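Side-chain contact in D-lactate dehydrogenase (Fermentative) (Pseudomonas aeruginosa, PDB 6ABJ), which probably catalyses the NADH-dependent interconversion of pyruvate and D-lactate, working as a tetrameric enzyme: residues D274-E279 with D295-L300. Residues are numbered along the deposited sequence; the frame is centred on the assembly and turned at random.
Sequences DVYEEE and DVLARL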
ATOM      1  N   ASP B 274      -4.842  -4.968  19.264  1.00 25.27           N
ATOM      2  CA  ASP B 274      -4.654  -3.550  19.572  1.00 28.02           C
ATOM      3  C   ASP B 274      -3.576  -3.315  20.652  1.00 28.31           C
ATOM      4  O   ASP B 274      -3.176  -2.158  20.873  1.00 28.93           O
ATOM      5  CB  ASP B 274      -5.956  -2.896  20.024  1.00 27.04           C
ATOM      6  CG  ASP B 274      -5.824  -1.378  20.107  1.00 30.74           C
ATOM      7  OD1 ASP B 274      -5.524  -0.728  19.069  1.00 25.84           O
ATOM      8  OD2 ASP B 274      -6.004  -0.799  21.205  1.00 28.09           O
ATOM      9  N   VAL B 275      -3.036  -4.392  21.187  1.00 29.02           N
ATOM     10  CA  VAL B 275      -2.010  -4.313  22.213  1.00 33.72           C
ATOM     11  C   VAL B 275      -0.983  -5.371  21.953  1.00 35.27           C
ATOM     12  O   VAL B 275      -1.250  -6.395  21.271  1.00 33.37           O
ATOM     13  CB  VAL B 275      -2.628  -4.486  23.645  1.00 33.25           C
ATOM     14  CG1 VAL B 275      -3.658  -3.387  23.937  1.00 34.78           C
ATOM     15  CG2 VAL B 275      -3.264  -5.824  23.760  1.00 36.78           C
ATOM     16  N   TYR B 276       0.193  -5.139  22.507  1.00 33.22           N
ATOM     17  CA  TYR B 276       1.335  -6.030  22.312  1.00 34.96           C
ATOM     18  C   TYR B 276       2.259  -5.869  23.534  1.00 37.28           C
ATOM     19  O   TYR B 276       2.404  -4.777  24.087  1.00 39.45           O
ATOM     20  CB  TYR B 276       2.027  -5.691  21.017  1.00 33.87           C
ATOM     21  CG  TYR B 276       3.202  -6.533  20.698  1.00 34.32           C
ATOM     22  CD1 TYR B 276       3.056  -7.874  20.369  1.00 34.85           C
ATOM     23  CD2 TYR B 276       4.476  -5.996  20.681  1.00 33.97           C
ATOM     24  CE1 TYR B 276       4.172  -8.662  20.071  1.00 34.18           C
ATOM     25  CE2 TYR B 276       5.575  -6.778  20.367  1.00 33.67           C
ATOM     26  CZ  TYR B 276       5.421  -8.102  20.085  1.00 32.79           C
ATOM     27  OH  TYR B 276       6.513  -8.921  19.804  1.00 36.97           O
ATOM     28  N   GLU B 277       2.829  -6.975  23.953  1.00 40.48           N
ATOM     29  CA  GLU B 277       3.587  -7.012  25.200  1.00 45.41           C
ATOM     30  C   GLU B 277       4.787  -6.073  25.139  1.00 47.62           C
ATOM     31  O   GLU B 277       5.024  -5.347  26.092  1.00 46.36           O
ATOM     32  CB  GLU B 277       3.995  -8.445  25.484  1.00 44.22           C
ATOM     33  CG  GLU B 277       4.740  -8.639  26.795  1.00 48.67           C
ATOM     34  CD  GLU B 277       4.810 -10.098  27.202  1.00 48.45           C
ATOM     35  OE1 GLU B 277       4.380 -11.003  26.476  1.00 50.28           O
ATOM     36  OE2 GLU B 277       5.291 -10.348  28.295  1.00 57.44           O
ATOM     37  N   GLU B 278       5.477  -5.954  24.029  1.00 50.86           N
ATOM     38  CA  GLU B 278       6.538  -4.969  24.073  1.00 63.31           C
ATOM     39  C   GLU B 278       6.088  -3.488  23.764  1.00 63.51           C
ATOM     40  O   GLU B 278       6.956  -2.637  23.560  1.00 62.98           O
ATOM     41  CB  GLU B 278       7.706  -5.390  23.179  1.00 64.79           C
ATOM     42  CG  GLU B 278       7.988  -6.885  23.203  1.00 65.96           C
ATOM     43  CD  GLU B 278       8.450  -7.387  24.560  1.00 74.05           C
ATOM     44  OE1 GLU B 278       8.698  -6.552  25.457  1.00 66.18           O
ATOM     45  OE2 GLU B 278       8.569  -8.621  24.730  1.00 75.24           O
ATOM     46  N   GLU B 279       4.777  -3.166  23.755  1.00 58.05           N
ATOM     47  CA  GLU B 279       4.287  -1.961  23.087  1.00 52.11           C
ATOM     48  C   GLU B 279       4.816  -0.562  23.496  1.00 52.40           C
ATOM     49  O   GLU B 279       5.010   0.293  22.633  1.00 46.00           O
ATOM     50  CB  GLU B 279       2.767  -1.934  23.085  1.00 49.00           C
ATOM     51  CG  GLU B 279       2.126  -1.544  24.388  1.00 47.01           C
ATOM     52  CD  GLU B 279       0.640  -1.523  24.282  1.00 43.49           C
ATOM     53  OE1 GLU B 279       0.070  -2.555  23.906  1.00 38.78           O
ATOM     54  OE2 GLU B 279       0.031  -0.507  24.599  1.00 43.95           O
ATOM     55  N   ASP B 295      11.538  -9.503  16.048  1.00 33.91           N
ATOM     56  CA  ASP B 295      11.271 -10.536  15.067  1.00 36.40           C
ATOM     57  C   ASP B 295       9.822 -11.036  15.083  1.00 34.17           C
ATOM     58  O   ASP B 295       9.214 -11.303  14.036  1.00 34.40           O
ATOM     59  CB  ASP B 295      12.183 -11.739  15.313  1.00 37.36           C
ATOM     60  CG  ASP B 295      13.663 -11.462  15.011  1.00 39.98           C
ATOM     61  OD1 ASP B 295      14.016 -10.466  14.355  1.00 36.80           O
ATOM     62  OD2 ASP B 295      14.479 -12.292  15.436  1.00 38.09           O
ATOM     63  N   VAL B 296       9.266 -11.149  16.283  1.00 36.22           N
ATOM     64  CA  VAL B 296       7.934 -11.692  16.473  1.00 33.53           C
ATOM     65  C   VAL B 296       6.863 -10.732  15.911  1.00 32.21           C
ATOM     66  O   VAL B 296       6.072 -11.119  15.094  1.00 29.86           O
ATOM     67  CB  VAL B 296       7.683 -11.986  17.938  1.00 33.93           C
ATOM     68  CG1 VAL B 296       6.226 -12.354  18.165  1.00 33.62           C
ATOM     69  CG2 VAL B 296       8.590 -13.130  18.361  1.00 36.39           C
ATOM     70  N   LEU B 297       6.885  -9.485  16.350  1.00 29.75           N
ATOM     71  CA  LEU B 297       6.009  -8.486  15.800  1.00 29.65           C
ATOM     72  C   LEU B 297       6.187  -8.356  14.299  1.00 29.21           C
ATOM     73  O   LEU B 297       5.211  -8.222  13.605  1.00 25.91           O
ATOM     74  CB  LEU B 297       6.254  -7.106  16.435  1.00 31.38           C
ATOM     75  CG  LEU B 297       5.324  -5.993  16.010  1.00 32.74           C
ATOM     76  CD1 LEU B 297       3.896  -6.339  16.346  1.00 35.06           C
ATOM     77  CD2 LEU B 297       5.673  -4.676  16.686  1.00 36.71           C
ATOM     78  N   ALA B 298       7.427  -8.348  13.804  1.00 26.91           N
ATOM     79  CA  ALA B 298       7.624  -8.201  12.345  1.00 26.83           C
ATOM     80  C   ALA B 298       6.893  -9.352  11.578  1.00 26.88           C
ATOM     81  O   ALA B 298       6.280  -9.141  10.487  1.00 25.39           O
ATOM     82  CB  ALA B 298       9.083  -8.155  11.976  1.00 26.90           C
ATOM     83  N   ARG B 299       6.963 -10.522  12.129  1.00 25.94           N
ATOM     84  CA  ARG B 299       6.383 -11.697  11.489  1.00 28.60           C
ATOM     85  C   ARG B 299       4.850 -11.610  11.558  1.00 29.32           C
ATOM     86  O   ARG B 299       4.183 -11.871  10.572  1.00 27.42           O
ATOM     87  CB  ARG B 299       6.866 -12.993  12.137  1.00 30.16           C
ATOM     88  CG  ARG B 299       6.343 -14.263  11.456  1.00 30.59           C
ATOM     89  CD  ARG B 299       6.894 -14.365  10.076  1.00 30.17           C
ATOM     90  NE  ARG B 299       6.957 -15.742   9.577  1.00 30.46           N
ATOM     91  CZ  ARG B 299       6.303 -16.244   8.525  1.00 31.59           C
ATOM     92  NH1 ARG B 299       5.432 -15.531   7.830  1.00 31.05           N
ATOM     93  NH2 ARG B 299       6.492 -17.498   8.186  1.00 31.82           N
ATOM     94  N   LEU B 300       4.308 -11.177  12.700  1.00 27.59           N
ATOM     95  CA  LEU B 300       2.871 -11.002  12.811  1.00 26.19           C
ATOM     96  C   LEU B 300       2.343 -10.011  11.804  1.00 28.20           C
ATOM     97  O   LEU B 300       1.312 -10.278  11.174  1.00 29.15           O
ATOM     98  CB  LEU B 300       2.484 -10.504  14.221  1.00 26.17           C
ATOM     99  CG  LEU B 300       2.669 -11.564  15.298  1.00 27.56           C
ATOM    100  CD1 LEU B 300       2.535 -10.928  16.706  1.00 29.79           C
ATOM    101  CD2 LEU B 300       1.656 -12.680  15.118  1.00 28.95           C
TER
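Y276 lays one face of its ring against L297 and sends its hydroxyl to the first turn of helix 295-302. CD1 of L297 stands 4.2 Å from the centroid of the Y276 ring and lies on the ring normal, which defines a CH-pi contact over the centre of the face. Lower on the same leucine, CB is 3.9 Å from CZ of Y276, so the leucine follows the ring from its middle to its phenolic carbon. CB of Y276 points toward the helix, and CG anti to the backbone N (chi1 -180°) carries the ring on to L297. At its far end, OH lies 3.8 Å from CB of V296; its polar partner is D294, which accepts a bond from the hydroxyl on OD2 and one from the backbone N of L297 on OD1, tying tyrosine and helix start to one carboxylate. The packing is looser at L300, whose CD1 comes no closer than 4.4 Å to CE1 of Y276 and approaches obliquely. On the solvent side, E278 is exposed and poorly ordered and makes no contact with residues 295-300. A type I turn from Y276 to E279 is closed by the bond from E279 N to Y276 O; separately, OE1 of E279 accepts the N-H of Y276 (N to OE1 2.9 Å, 163°) through its anti lone pair, and together they hold the backbone from which the tyrosine springs. F148 of a third subunit touches L297. The loop leaves strand 268-273 of the Rossmann-type sheet at D274, an NADH-binding residue, and helix 256-265 packs on Y276, V296 and L300.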